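PDB 7EV5: Lactamase_B domain-containing protein from Bacillus lehensis G1, which is a dual-activity, zinc-binding hydrolase of the metallo-beta-lactamase fold that resembles both B3 metallo-beta-lactamases and glyoxalase II. Local coordinates for residues Ala14-Asn19 against Glu43-Leu48. Numbering follows the deposited sequence.
Sequences AYVLYN and EQLTPL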
ATOM      1  N   ALA A  14      -5.516   4.938  -2.250  1.00 11.09           N
ATOM      2  CA  ALA A  14      -4.561   4.600  -3.290  1.00  9.71           C
ATOM      3  C   ALA A  14      -3.588   5.757  -3.439  1.00 10.63           C
ATOM      4  O   ALA A  14      -3.842   6.875  -2.990  1.00 10.47           O
ATOM      5  CB  ALA A  14      -5.275   4.392  -4.627  1.00  9.37           C
ATOM      6  N   TYR A  15      -2.462   5.491  -4.085  1.00  8.47           N
ATOM      7  CA  TYR A  15      -1.509   6.546  -4.408  1.00  8.26           C
ATOM      8  C   TYR A  15      -1.071   6.397  -5.850  1.00  8.62           C
ATOM      9  O   TYR A  15      -0.880   5.282  -6.337  1.00 10.21           O
ATOM     10  CB  TYR A  15      -0.270   6.528  -3.485  1.00  9.76           C
ATOM     11  CG  TYR A  15      -0.652   6.874  -2.081  1.00  9.26           C
ATOM     12  CD1 TYR A  15      -0.770   8.196  -1.684  1.00 10.14           C
ATOM     13  CD2 TYR A  15      -0.952   5.883  -1.162  1.00  8.88           C
ATOM     14  CE1 TYR A  15      -1.162   8.518  -0.410  1.00 10.60           C
ATOM     15  CE2 TYR A  15      -1.361   6.199   0.118  1.00  8.11           C
ATOM     16  CZ  TYR A  15      -1.452   7.522   0.496  1.00 10.57           C
ATOM     17  OH  TYR A  15      -1.857   7.867   1.775  1.00 11.13           O
ATOM     18  N   VAL A  16      -0.912   7.522  -6.537  1.00  9.20           N
ATOM     19  CA  VAL A  16      -0.258   7.526  -7.836  1.00  9.62           C
ATOM     20  C   VAL A  16       0.984   8.392  -7.725  1.00 11.79           C
ATOM     21  O   VAL A  16       0.883   9.597  -7.465  1.00 12.02           O
ATOM     22  CB  VAL A  16      -1.173   8.019  -8.965  1.00 11.64           C
ATOM     23  CG1 VAL A  16      -0.397   7.984 -10.273  1.00 12.22           C
ATOM     24  CG2 VAL A  16      -2.421   7.153  -9.064  1.00 11.14           C
ATOM     25  N   LEU A  17       2.150   7.771  -7.888  1.00 10.55           N
ATOM     26  CA  LEU A  17       3.433   8.458  -7.934  1.00 11.66           C
ATOM     27  C   LEU A  17       3.814   8.636  -9.396  1.00 12.45           C
ATOM     28  O   LEU A  17       3.686   7.701 -10.186  1.00 12.46           O
ATOM     29  CB  LEU A  17       4.487   7.599  -7.230  1.00 11.65           C
ATOM     30  CG  LEU A  17       5.938   8.103  -7.206  1.00 11.49           C
ATOM     31  CD1 LEU A  17       6.098   9.371  -6.363  1.00 13.96           C
ATOM     32  CD2 LEU A  17       6.862   6.988  -6.701  1.00 12.43           C
ATOM     33  N   TYR A  18       4.268   9.832  -9.765  1.00 12.77           N
ATOM     34  CA  TYR A  18       4.546  10.112 -11.166  1.00 14.02           C
ATOM     35  C   TYR A  18       5.836  10.913 -11.289  1.00 15.39           C
ATOM     36  O   TYR A  18       6.408  11.377 -10.299  1.00 16.46           O
ATOM     37  CB  TYR A  18       3.370  10.832 -11.844  1.00 14.02           C
ATOM     38  CG  TYR A  18       2.884  12.044 -11.084  1.00 16.47           C
ATOM     39  CD1 TYR A  18       3.523  13.268 -11.222  1.00 18.18           C
ATOM     40  CD2 TYR A  18       1.799  11.965 -10.218  1.00 17.06           C
ATOM     41  CE1 TYR A  18       3.100  14.379 -10.527  1.00 24.78           C
ATOM     42  CE2 TYR A  18       1.371  13.071  -9.517  1.00 17.72           C
ATOM     43  CZ  TYR A  18       2.023  14.276  -9.679  1.00 24.54           C
ATOM     44  OH  TYR A  18       1.602  15.390  -8.990  1.00 29.14           O
ATOM     45  N   ASN A  19       6.301  11.047 -12.533  1.00 17.59           N
ATOM     46  CA  ASN A  19       7.484  11.827 -12.879  1.00 18.90           C
ATOM     47  C   ASN A  19       7.115  12.840 -13.958  1.00 22.22           C
ATOM     48  O   ASN A  19       5.977  12.885 -14.437  1.00 22.82           O
ATOM     49  CB  ASN A  19       8.672  10.935 -13.287  1.00 19.88           C
ATOM     50  CG  ASN A  19       8.405  10.098 -14.544  1.00 20.68           C
ATOM     51  OD1 ASN A  19       7.519  10.398 -15.345  1.00 21.66           O
ATOM     52  ND2 ASN A  19       9.200   9.044 -14.723  1.00 17.44           N
ATOM     53  N   GLU A  43      -5.287  12.776 -17.052  1.00 16.39           N
ATOM     54  CA  GLU A  43      -3.971  13.348 -16.799  1.00 16.40           C
ATOM     55  C   GLU A  43      -2.922  12.853 -17.780  1.00 16.61           C
ATOM     56  O   GLU A  43      -1.768  13.283 -17.692  1.00 18.94           O
ATOM     57  CB  GLU A  43      -3.537  13.048 -15.362  1.00 20.18           C
ATOM     58  CG  GLU A  43      -4.459  13.643 -14.317  1.00 21.04           C
ATOM     59  CD  GLU A  43      -4.608  15.141 -14.465  1.00 23.53           C
ATOM     60  OE1 GLU A  43      -3.576  15.839 -14.520  1.00 29.63           O
ATOM     61  OE2 GLU A  43      -5.760  15.616 -14.527  1.00 31.62           O
ATOM     62  N   GLN A  44      -3.300  11.968 -18.700  1.00 17.42           N
ATOM     63  CA  GLN A  44      -2.384  11.435 -19.705  1.00 18.62           C
ATOM     64  C   GLN A  44      -1.165  10.779 -19.056  1.00 20.99           C
ATOM     65  O   GLN A  44      -0.036  10.907 -19.534  1.00 22.90           O
ATOM     66  CB  GLN A  44      -2.001  12.502 -20.738  1.00 22.79           C
ATOM     67  CG  GLN A  44      -3.221  13.268 -21.262  1.00 22.34           C
ATOM     68  CD  GLN A  44      -2.939  14.064 -22.527  1.00 30.34           C
ATOM     69  OE1 GLN A  44      -2.408  13.539 -23.505  1.00 28.16           O
ATOM     70  NE2 GLN A  44      -3.307  15.337 -22.512  1.00 30.83           N
ATOM     71  N   LEU A  45      -1.399  10.081 -17.944  1.00 15.36           N
ATOM     72  CA  LEU A  45      -0.348   9.354 -17.245  1.00 18.40           C
ATOM     73  C   LEU A  45      -0.306   7.914 -17.738  1.00 16.73           C
ATOM     74  O   LEU A  45      -1.346   7.294 -17.974  1.00 19.33           O
ATOM     75  CB  LEU A  45      -0.605   9.375 -15.735  1.00 15.67           C
ATOM     76  CG  LEU A  45      -0.376  10.721 -15.036  1.00 19.45           C
ATOM     77  CD1 LEU A  45      -0.962  10.756 -13.624  1.00 17.50           C
ATOM     78  CD2 LEU A  45       1.108  11.077 -14.999  1.00 18.02           C
ATOM     79  N   THR A  46       0.906   7.385 -17.891  1.00 18.72           N
ATOM     80  CA  THR A  46       1.098   6.000 -18.306  1.00 16.64           C
ATOM     81  C   THR A  46       1.567   5.184 -17.111  1.00 15.07           C
ATOM     82  O   THR A  46       2.743   5.268 -16.727  1.00 16.01           O
ATOM     83  CB  THR A  46       2.132   5.937 -19.433  1.00 15.94           C
ATOM     84  OG1 THR A  46       1.608   6.613 -20.584  1.00 23.05           O
ATOM     85  CG2 THR A  46       2.448   4.501 -19.806  1.00 20.45           C
ATOM     86  N   PRO A  47       0.703   4.389 -16.487  1.00 14.27           N
ATOM     87  CA  PRO A  47       1.158   3.586 -15.349  1.00 14.86           C
ATOM     88  C   PRO A  47       2.044   2.442 -15.807  1.00 13.79           C
ATOM     89  O   PRO A  47       1.883   1.899 -16.901  1.00 15.97           O
ATOM     90  CB  PRO A  47      -0.143   3.067 -14.724  1.00 18.01           C
ATOM     91  CG  PRO A  47      -1.162   3.181 -15.778  1.00 21.10           C
ATOM     92  CD  PRO A  47      -0.745   4.272 -16.724  1.00 15.52           C
ATOM     93  N   LEU A  48       3.008   2.105 -14.944  1.00 13.73           N
ATOM     94  CA  LEU A  48       4.001   1.071 -15.198  1.00 14.65           C
ATOM     95  C   LEU A  48       3.798  -0.188 -14.370  1.00 12.86           C
ATOM     96  O   LEU A  48       4.235  -1.263 -14.797  1.00 13.25           O
ATOM     97  CB  LEU A  48       5.414   1.603 -14.914  1.00 14.65           C
ATOM     98  CG  LEU A  48       5.830   2.859 -15.672  1.00 18.34           C
ATOM     99  CD1 LEU A  48       7.188   3.350 -15.186  1.00 20.41           C
ATOM    100  CD2 LEU A  48       5.853   2.589 -17.173  1.00 17.57           C
TER
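The backbones of A14-N19 and E43-L48 come nearest at Y18 and L45, whose CA atoms lie 7.8 Å apart, and no hydrogen bond joins the two segments. The meeting atoms all belong to apolar parts of side chains, and the interface is small, burying 109 Å² in total. L45 reaches toward the strand and divides its two methyl groups between neighbours two residues apart on it. Its chi1 of -72° turns CG away from the carbonyl carbon, and together with chi2 (166°) this puts CD1 toward V16 and CD2 toward Y18. The closer branch is CD2, which meets CB of Y18 at 3.9 Å. The same methyl lies 4.4 Å from Y18 CG, so it packs against the root of the tyrosine and approaches the ring obliquely. In Y18, chi1 (51°) tucks CG into the gap between the two main-chain bonds of CA, and the ring runs away from the leucine, leaving OH 7.4 Å from L45 CD2. The other branch, CD1, faces CG1 of V16 at 4.4 Å, a looser apolar approach. V16 and L45 are buried, whereas Y18 is partly exposed. Strand 23-27 lies between strands 12-18 and 46-51 in the sheet; L45, just before strand 46-51, also touches K22 in the loop that leads into strand 23-27. L45 follows helix 33-42, which ends in a Schellman motif at Q44. W39 of that helix touches both L45 and V16, while L36 and L40 also pack on V16. On the opposite face of strand 12-18, L17 meets F121 and F123 of the second sheet. The contact thus belongs to the helix-covered outer layer of the metallo-beta-lactamase αββα sandwich, away from the zinc site, joining the end of helix 33-42 to strand 12-18.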